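Nucleocapsid (Crimean-congo hemorrhagic fever virus, PDB 4AKL) binds single- and double-stranded RNA, probably packaging the viral genome, and displays sequence-nonspecific endonuclease activity on double-stranded DNA. Local coordinates at residues 3-9 with 81-87. Sequence-based numbering, arbitrary orientation.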
ATOM      1  N   ASN A   3      18.565 -13.179 -16.757  1.00 55.95           N
ATOM      2  CA  ASN A   3      18.555 -12.890 -15.338  1.00 52.98           C
ATOM      3  C   ASN A   3      19.645 -13.697 -14.618  1.00 53.71           C
ATOM      4  O   ASN A   3      19.530 -14.915 -14.510  1.00 54.61           O
ATOM      5  CB  ASN A   3      17.171 -13.233 -14.785  1.00 51.23           C
ATOM      6  CG  ASN A   3      16.967 -12.782 -13.353  1.00 48.32           C
ATOM      7  OD1 ASN A   3      17.924 -12.540 -12.626  1.00 43.99           O
ATOM      8  ND2 ASN A   3      15.676 -12.690 -12.930  1.00 42.89           N
ATOM      9  N   LYS A   4      20.685 -13.010 -14.125  1.00 52.60           N
ATOM     10  CA  LYS A   4      21.824 -13.674 -13.468  1.00 53.71           C
ATOM     11  C   LYS A   4      21.549 -14.064 -12.002  1.00 53.08           C
ATOM     12  O   LYS A   4      22.321 -14.792 -11.436  1.00 54.35           O
ATOM     13  CB  LYS A   4      23.092 -12.806 -13.519  1.00 54.10           C
ATOM     14  CG  LYS A   4      23.536 -12.331 -14.899  1.00 54.84           C
ATOM     15  CD  LYS A   4      23.879 -13.441 -15.841  1.00 57.36           C
ATOM     16  CE  LYS A   4      24.326 -12.884 -17.202  1.00 59.32           C
ATOM     17  NZ  LYS A   4      25.566 -11.966 -17.162  1.00 60.43           N
ATOM     18  N   ILE A   5      20.448 -13.589 -11.409  1.00 50.94           N
ATOM     19  CA  ILE A   5      20.115 -13.901 -10.023  1.00 50.62           C
ATOM     20  C   ILE A   5      19.320 -15.219 -10.004  1.00 51.43           C
ATOM     21  O   ILE A   5      18.112 -15.227  -9.763  1.00 49.81           O
ATOM     22  CB  ILE A   5      19.325 -12.755  -9.309  1.00 48.88           C
ATOM     23  CG1 ILE A   5      19.906 -11.370  -9.658  1.00 47.46           C
ATOM     24  CG2 ILE A   5      19.288 -13.026  -7.773  1.00 49.07           C
ATOM     25  CD1 ILE A   5      19.342 -10.187  -8.840  1.00 42.11           C
ATOM     26  N   GLU A   6      20.044 -16.324 -10.261  1.00 53.73           N
ATOM     27  CA  GLU A   6      19.496 -17.673 -10.343  1.00 55.28           C
ATOM     28  C   GLU A   6      19.339 -18.215  -8.942  1.00 55.81           C
ATOM     29  O   GLU A   6      20.251 -18.857  -8.396  1.00 57.31           O
ATOM     30  CB  GLU A   6      20.402 -18.607 -11.159  1.00 57.74           C
ATOM     31  CG  GLU A   6      20.601 -18.199 -12.613  1.00 58.77           C
ATOM     32  CD  GLU A   6      21.398 -19.245 -13.408  1.00 63.42           C
ATOM     33  OE1 GLU A   6      22.028 -20.146 -12.772  1.00 67.85           O
ATOM     34  OE2 GLU A   6      21.392 -19.169 -14.667  1.00 64.40           O
ATOM     35  N   VAL A   7      18.168 -17.951  -8.392  1.00 54.14           N
ATOM     36  CA  VAL A   7      17.838 -18.216  -7.034  1.00 54.92           C
ATOM     37  C   VAL A   7      16.424 -18.690  -7.064  1.00 54.85           C
ATOM     38  O   VAL A   7      15.538 -17.964  -7.539  1.00 53.22           O
ATOM     39  CB  VAL A   7      17.959 -16.904  -6.182  1.00 53.51           C
ATOM     40  CG1 VAL A   7      17.332 -17.063  -4.832  1.00 53.73           C
ATOM     41  CG2 VAL A   7      19.426 -16.492  -6.030  1.00 54.63           C
ATOM     42  N   ASN A   8      16.190 -19.901  -6.579  1.00 56.94           N
ATOM     43  CA  ASN A   8      14.844 -20.499  -6.570  1.00 57.25           C
ATOM     44  C   ASN A   8      14.373 -20.856  -5.147  1.00 58.01           C
ATOM     45  O   ASN A   8      13.400 -21.617  -4.975  1.00 58.74           O
ATOM     46  CB  ASN A   8      14.839 -21.760  -7.475  1.00 59.31           C
ATOM     47  CG  ASN A   8      15.356 -21.479  -8.907  1.00 59.95           C
ATOM     48  OD1 ASN A   8      14.656 -20.869  -9.772  1.00 59.83           O
ATOM     49  ND2 ASN A   8      16.574 -21.916  -9.161  1.00 62.97           N
ATOM     50  N   SER A   9      15.062 -20.324  -4.126  1.00 57.95           N
ATOM     51  CA  SER A   9      14.781 -20.667  -2.709  1.00 58.61           C
ATOM     52  C   SER A   9      15.567 -19.770  -1.762  1.00 58.17           C
ATOM     53  O   SER A   9      16.526 -19.102  -2.164  1.00 56.59           O
ATOM     54  CB  SER A   9      15.099 -22.169  -2.407  1.00 61.55           C
ATOM     55  OG  SER A   9      16.498 -22.480  -2.455  1.00 62.69           O
ATOM     56  N   ALA A  81      17.302  -8.149  -4.592  1.00 35.94           N
ATOM     57  CA  ALA A  81      17.732  -9.322  -5.370  1.00 36.79           C
ATOM     58  C   ALA A  81      16.677 -10.430  -5.275  1.00 37.39           C
ATOM     59  O   ALA A  81      16.354 -11.081  -6.275  1.00 37.90           O
ATOM     60  CB  ALA A  81      19.051  -9.809  -4.933  1.00 38.55           C
ATOM     61  N   TRP A  82      16.140 -10.661  -4.084  1.00 37.58           N
ATOM     62  CA  TRP A  82      15.087 -11.667  -3.930  1.00 37.73           C
ATOM     63  C   TRP A  82      13.838 -11.337  -4.795  1.00 35.98           C
ATOM     64  O   TRP A  82      13.276 -12.222  -5.457  1.00 36.14           O
ATOM     65  CB  TRP A  82      14.710 -11.789  -2.453  1.00 38.27           C
ATOM     66  CG  TRP A  82      13.516 -12.684  -2.131  1.00 38.36           C
ATOM     67  CD1 TRP A  82      12.290 -12.269  -1.707  1.00 36.82           C
ATOM     68  CD2 TRP A  82      13.455 -14.123  -2.177  1.00 40.96           C
ATOM     69  NE1 TRP A  82      11.469 -13.331  -1.485  1.00 38.17           N
ATOM     70  CE2 TRP A  82      12.147 -14.493  -1.761  1.00 40.55           C
ATOM     71  CE3 TRP A  82      14.374 -15.137  -2.522  1.00 43.39           C
ATOM     72  CZ2 TRP A  82      11.720 -15.836  -1.707  1.00 41.49           C
ATOM     73  CZ3 TRP A  82      13.962 -16.461  -2.458  1.00 43.91           C
ATOM     74  CH2 TRP A  82      12.647 -16.802  -2.051  1.00 43.97           C
ATOM     75  N   ALA A  83      13.434 -10.078  -4.778  1.00 34.42           N
ATOM     76  CA  ALA A  83      12.265  -9.597  -5.528  1.00 33.12           C
ATOM     77  C   ALA A  83      12.459  -9.690  -7.063  1.00 33.00           C
ATOM     78  O   ALA A  83      11.505  -9.679  -7.781  1.00 33.12           O
ATOM     79  CB  ALA A  83      11.910  -8.137  -5.091  1.00 31.02           C
ATOM     80  N   SER A  84      13.701  -9.774  -7.521  1.00 33.54           N
ATOM     81  CA  SER A  84      14.052  -9.822  -8.917  1.00 33.62           C
ATOM     82  C   SER A  84      14.652 -11.173  -9.316  1.00 35.06           C
ATOM     83  O   SER A  84      15.147 -11.301 -10.442  1.00 35.74           O
ATOM     84  CB  SER A  84      15.089  -8.753  -9.180  1.00 33.46           C
ATOM     85  OG  SER A  84      14.536  -7.446  -9.136  1.00 32.96           O
ATOM     86  N   SER A  85      14.653 -12.148  -8.392  1.00 35.43           N
ATOM     87  CA  SER A  85      15.251 -13.473  -8.621  1.00 37.53           C
ATOM     88  C   SER A  85      14.496 -14.279  -9.643  1.00 37.38           C
ATOM     89  O   SER A  85      13.281 -14.091  -9.817  1.00 35.76           O
ATOM     90  CB  SER A  85      15.339 -14.269  -7.314  1.00 38.75           C
ATOM     91  OG  SER A  85      14.073 -14.479  -6.743  1.00 39.83           O
ATOM     92  N   THR A  86      15.199 -15.194 -10.333  1.00 39.08           N
ATOM     93  CA  THR A  86      14.535 -15.976 -11.360  1.00 39.55           C
ATOM     94  C   THR A  86      13.298 -16.654 -10.811  1.00 39.73           C
ATOM     95  O   THR A  86      12.229 -16.655 -11.491  1.00 38.65           O
ATOM     96  CB  THR A  86      15.431 -16.991 -12.040  1.00 41.77           C
ATOM     97  OG1 THR A  86      16.119 -17.778 -11.057  1.00 42.66           O
ATOM     98  CG2 THR A  86      16.458 -16.233 -13.028  1.00 41.99           C
ATOM     99  N   GLY A  87      13.412 -17.181  -9.588  1.00 40.60           N
ATOM    100  CA  GLY A  87      12.296 -17.914  -8.929  1.00 41.43           C
ATOM    101  C   GLY A  87      11.066 -17.094  -8.617  1.00 40.01           C
ATOM    102  O   GLY A  87       9.911 -17.505  -8.896  1.00 39.86           O
TER
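N3 ND2 donates to the backbone O of S84 (2.9 Å, N-H...O 161°), which lies close to the amide plane, while OD1 accepts from the N of I5 (3.0 Å) in an Asx turn. Asparagine suits this place because one flat group supplies both donor and acceptor, and the two bonds together fix its rotation. Methyl CG2 of T86 packs against CG of N3 at 3.5 Å. The other branch, OG1, sits between its own backbone N and carbonyl carbon (chi1 50°) and takes a weak bond from V7 N; threonine thus serves both neighbours from one carbon. The N-terminal segment, which leads into helix 10-24, runs over the junction between helices 77-83 and 86-98, and first-turn amides of the latter find acceptors in it: T86 N to I5 O (3.0 Å, nearly straight) and G87 N to V7 O (3.1 Å). Lacking a side chain, G87 lets V7 O and N8 CA approach its CA closely. S85, the N-cap, accepts weakly from I88 N at OG and donates the same OG to W82 O. Toward helix 77-83, I5 CD1 meets A81 CB (3.9 Å). S9 O (3.7 Å from CZ3) and V7 CG1 meet the indole edge of W82, whose NE1 bonds to F139 O.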